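Local coordinates for periplasmic binding protein (Veillonella parvula, PDB 4OVK), which probably captures a solute, not yet identified here, in the periplasm and delivers it to an ABC importer, at residues S325-N328 and N332-I335; I233-N238 and K290-L295. All blocks are in the same frame, centred on the assembly; numbering follows the deposited sequence. Where two conformers were deposited one is given.

Contact 1: residues S325-N328 and N332-I335; sequences SEIN and NISI
With CG swung anti to the backbone N (chi1 -171°), Asn328 reaches forward from helix 324-331, while Ser334 folds OG back beside its own backbone N (chi1 -67°), so amide and hydroxyl meet across the turn. The Asn328 amide grips this residue twice: its OD1 accepts from Ser334 N at 3.0 Å, the donor lying 28° off the carbonyl plane, and its ND2 donates an N-H hydrogen bond to Ser334 OG at 2.9 Å, nearly within the amide plane. A water 2.8 Å from Asn328 OD1 donates to that oxygen and takes the N-H of Ile335, extending the link by one residue.

The main chain adds its own tie. Ile333 N bonds to Asn328 O at 3.1 Å, arriving on a lone pair in the carbonyl plane. This is the six-to-one bond of a Schellman motif, made possible by the positive phi of Asn332, whose ND2 is anchored on Lys270 O. Ile333 lays CD1 4.3 Å from Ile327 CG2, and Leu310 of helix 306-318 also touches Ile327.

With an alanine here in place of Asn328, Ser334 N and OG would probably lose their amide partner and the bridging water its acceptor. One residue thus serves the turn twice, its backbone O taking the N-H of Ile333 and its amide holding Ser334 in the short, weakly bonded helix 333-336. The two bonds fix the rotation of the amide, and its carbonyl oxygen, which accepts from Ser334 N and from the water, is probably polarised by them.

Contact 2: residues I233-N238 and K290-L295; sequences IIILSN and KWMGQL
Ile235 meets two side chains of helix 285-296 with two different branches. Its CG2 comes to the edge of the Trp291 ring, close to the ring plane, with CZ3 4.2 Å away. The longer branch, carrying CD1, reaches instead for the CE methyl of Met292, also at 4.2 Å, and the two side chains cross at about a right angle. Met292, present as selenomethionine and described here in one of two deposited conformers, is extended up to SE and then bends (chi3 56°), which turns CE toward the strand.

Trp291 leaves its helix pointing neither at the strand nor away from it, but with CG anti to the backbone N (chi1 -179°) its six-membered ring ends nearer to Ile235. One turn further on, Leu295 sets CD1 over one face of that indole, 3.3 Å above the plane and displaced toward the rim; this holds the ring from within the helix itself. At the other end of the strand, Ile233 points CD1 at the backbone of Leu295, stopping 4.0 Å from its O. That oxygen has a polar partner in Arg267.

All five touching residues are buried, and the side chains that meet are apolar; they span short axes 11.4 Å apart, running nearly antiparallel at 158°. Strand 233-236 is an inner strand of the parallel sheet 208-209, 180-184, 233-236, 268-270, with Val181 and Tyr183 beside Ile235. Helix 285-296 lies against one side of this Rossmann-like sheet; Leu295 also rests on Tyr269, while Trp291 touches Leu306 of helix 306-318 and meets the ring of Phe341.

Both contacts belong to the chain's C-terminal part, with centres 14 Å apart and nearest atoms about 5 Å from each other, so they do not touch directly. Shared neighbours join them. Lys270, at the end of strand 268-270, offers O to Asn332 of contact 1 and NZ to Ser237 of contact 2; Phe341, the last residue, touches Ile333 in the one and Trp291 in the other. Helix 306-318 likewise meets both. Contact 2 ties a core strand to its covering helix, and contact 1 shapes the tail that follows. Triethylene glycol at Lys290, probably from the crystallisation liquor, does not identify the solute site.

Contact 1: residues S325-N328 and N332-I335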
# COMPACT_ATOMS: atom_id res chain seq x y z
N SER A 325 9.51 11.89 15.80
CA SER A 325 8.13 11.60 16.21
C SER A 325 7.32 11.02 15.06
O SER A 325 6.60 10.04 15.23
CB SER A 325 7.42 12.84 16.74
OG SER A 325 8.04 13.31 17.92
N GLU A 326 7.44 11.62 13.87
CA GLU A 326 6.71 11.15 12.70
C GLU A 326 7.16 9.73 12.31
O GLU A 326 6.34 8.89 11.95
CB GLU A 326 6.85 12.13 11.52
CG GLU A 326 6.09 13.44 11.73
CD GLU A 326 6.46 14.53 10.73
OE1 GLU A 326 7.64 14.58 10.31
OE2 GLU A 326 5.57 15.34 10.37
N ILE A 327 8.46 9.46 12.40
CA ILE A 327 8.97 8.13 12.11
C ILE A 327 8.43 7.11 13.12
O ILE A 327 8.07 6.00 12.75
CB ILE A 327 10.52 8.12 12.09
CG1 ILE A 327 11.02 8.97 10.91
CG2 ILE A 327 11.06 6.69 12.02
CD1 ILE A 327 12.45 9.42 11.06
N ASN A 328 8.36 7.50 14.39
CA ASN A 328 7.80 6.61 15.42
C ASN A 328 6.36 6.23 15.06
O ASN A 328 5.97 5.08 15.16
CB ASN A 328 7.83 7.29 16.79
CG ASN A 328 7.47 6.35 17.94
OD1 ASN A 328 6.66 5.43 17.81
ND2 ASN A 328 8.08 6.59 19.08
N ASN A 332 5.34 2.53 14.01
CA ASN A 332 4.75 1.96 15.24
C ASN A 332 5.84 1.53 16.23
O ASN A 332 5.75 0.46 16.84
CB ASN A 332 3.84 0.77 14.88
CG ASN A 332 2.58 1.20 14.15
OD1 ASN A 332 1.97 2.19 14.51
ND2 ASN A 332 2.20 0.46 13.11
N ILE A 333 6.86 2.37 16.40
CA ILE A 333 8.04 2.01 17.21
C ILE A 333 7.65 1.83 18.68
O ILE A 333 8.00 0.82 19.28
CB ILE A 333 9.19 3.01 17.00
CG1 ILE A 333 9.75 2.81 15.58
CG2 ILE A 333 10.27 2.87 18.08
CD1 ILE A 333 10.79 3.82 15.15
N SER A 334 6.90 2.79 19.23
CA SER A 334 6.43 2.69 20.61
C SER A 334 5.39 1.60 20.77
O SER A 334 5.44 0.81 21.74
CB SER A 334 5.85 4.02 21.11
OG SER A 334 6.87 5.00 21.21
N ILE A 335 4.44 1.57 19.84
CA ILE A 335 3.36 0.59 19.85
C ILE A 335 3.90 -0.84 19.83
O ILE A 335 3.42 -1.71 20.57
CB ILE A 335 2.37 0.85 18.67
CG1 ILE A 335 1.50 2.08 18.99
CG2 ILE A 335 1.48 -0.36 18.38
CD1 ILE A 335 0.66 2.58 17.83
O HOH W 1 4.24 3.98 17.83

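Contact 2: residues I233-N238 and K290-L295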
# COMPACT_ATOMS: atom_id res chain seq x y z
N ILE A 233 5.68 -15.32 14.94
CA ILE A 233 5.54 -13.88 14.71
C ILE A 233 4.11 -13.62 14.22
O ILE A 233 3.59 -14.39 13.42
CB ILE A 233 6.55 -13.37 13.66
CG1 ILE A 233 7.99 -13.52 14.17
CG2 ILE A 233 6.30 -11.91 13.30
CD1 ILE A 233 9.05 -13.31 13.11
N ILE A 234 3.49 -12.55 14.73
CA ILE A 234 2.15 -12.14 14.26
C ILE A 234 2.27 -10.68 13.83
O ILE A 234 2.80 -9.85 14.57
CB ILE A 234 1.08 -12.26 15.37
CG1 ILE A 234 0.89 -13.72 15.79
CG2 ILE A 234 -0.25 -11.66 14.91
CD1 ILE A 234 0.12 -13.90 17.10
N ILE A 235 1.83 -10.39 12.60
CA ILE A 235 1.75 -9.04 12.10
C ILE A 235 0.27 -8.68 12.05
O ILE A 235 -0.55 -9.47 11.57
CB ILE A 235 2.39 -8.92 10.71
CG1 ILE A 235 3.89 -9.29 10.79
CG2 ILE A 235 2.19 -7.52 10.14
CD1 ILE A 235 4.51 -9.46 9.44
N LEU A 236 -0.08 -7.51 12.58
CA LEU A 236 -1.46 -7.03 12.62
C LEU A 236 -1.64 -6.01 11.51
O LEU A 236 -0.85 -5.09 11.39
CB LEU A 236 -1.76 -6.38 13.97
CG LEU A 236 -1.49 -7.20 15.23
CD1 LEU A 236 -1.68 -6.35 16.47
CD2 LEU A 236 -2.37 -8.43 15.30
N SER A 237 -2.71 -6.15 10.72
CA SER A 237 -2.94 -5.24 9.62
C SER A 237 -3.49 -3.87 10.07
O SER A 237 -3.89 -3.70 11.22
CB SER A 237 -3.90 -5.88 8.61
OG SER A 237 -5.23 -5.50 8.89
N ASN A 238 -3.52 -2.92 9.13
CA ASN A 238 -4.14 -1.59 9.34
C ASN A 238 -5.57 -1.50 8.84
O ASN A 238 -6.15 -0.40 8.77
CB ASN A 238 -3.29 -0.50 8.68
CG ASN A 238 -2.00 -0.24 9.43
OD1 ASN A 238 -0.94 -0.70 9.03
ND2 ASN A 238 -2.10 0.46 10.54
N LYS A 290 11.53 -4.00 3.77
CA LYS A 290 12.66 -3.79 4.66
C LYS A 290 12.30 -3.95 6.14
O LYS A 290 13.06 -4.56 6.89
CB LYS A 290 13.32 -2.45 4.38
CG LYS A 290 14.22 -2.53 3.16
CD LYS A 290 14.90 -1.23 2.81
CE LYS A 290 16.07 -1.54 1.88
NZ LYS A 290 16.84 -0.34 1.46
N TRP A 291 11.13 -3.46 6.54
CA TRP A 291 10.63 -3.64 7.89
C TRP A 291 10.45 -5.14 8.20
O TRP A 291 10.96 -5.63 9.22
CB TRP A 291 9.33 -2.87 8.08
CG TRP A 291 8.72 -2.95 9.42
CD1 TRP A 291 9.11 -2.25 10.54
CD2 TRP A 291 7.61 -3.75 9.82
NE1 TRP A 291 8.31 -2.59 11.60
CE2 TRP A 291 7.38 -3.50 11.18
CE3 TRP A 291 6.79 -4.66 9.15
CZ2 TRP A 291 6.35 -4.13 11.88
CZ3 TRP A 291 5.78 -5.29 9.84
CH2 TRP A 291 5.56 -5.00 11.19
N MSE A 292 9.78 -5.86 7.30
CA MSE A 292 9.51 -7.28 7.51
C MSE A 292 10.78 -8.08 7.56
O MSE A 292 10.94 -8.97 8.41
CB MSE A 292 8.62 -7.83 6.39
CG MSE A 292 7.24 -7.20 6.49
SE MSE A 292 6.07 -7.97 5.11
CE MSE A 292 6.30 -9.83 5.67
N GLY A 293 11.70 -7.79 6.66
CA GLY A 293 13.00 -8.49 6.62
C GLY A 293 13.73 -8.43 7.95
O GLY A 293 14.27 -9.44 8.44
N GLN A 294 13.75 -7.26 8.55
CA GLN A 294 14.44 -7.11 9.82
C GLN A 294 13.70 -7.73 11.01
O GLN A 294 14.32 -8.03 12.01
CB GLN A 294 14.85 -5.67 10.08
CG GLN A 294 16.02 -5.30 9.20
CD GLN A 294 16.63 -3.96 9.49
OE1 GLN A 294 15.97 -3.05 10.00
NE2 GLN A 294 17.91 -3.81 9.13
N LEU A 295 12.38 -7.92 10.90
CA LEU A 295 11.64 -8.68 11.90
C LEU A 295 11.91 -10.17 11.76
O LEU A 295 12.12 -10.85 12.74
CB LEU A 295 10.13 -8.47 11.78
CG LEU A 295 9.56 -7.11 12.17
CD1 LEU A 295 8.04 -7.14 11.97
CD2 LEU A 295 9.94 -6.76 13.59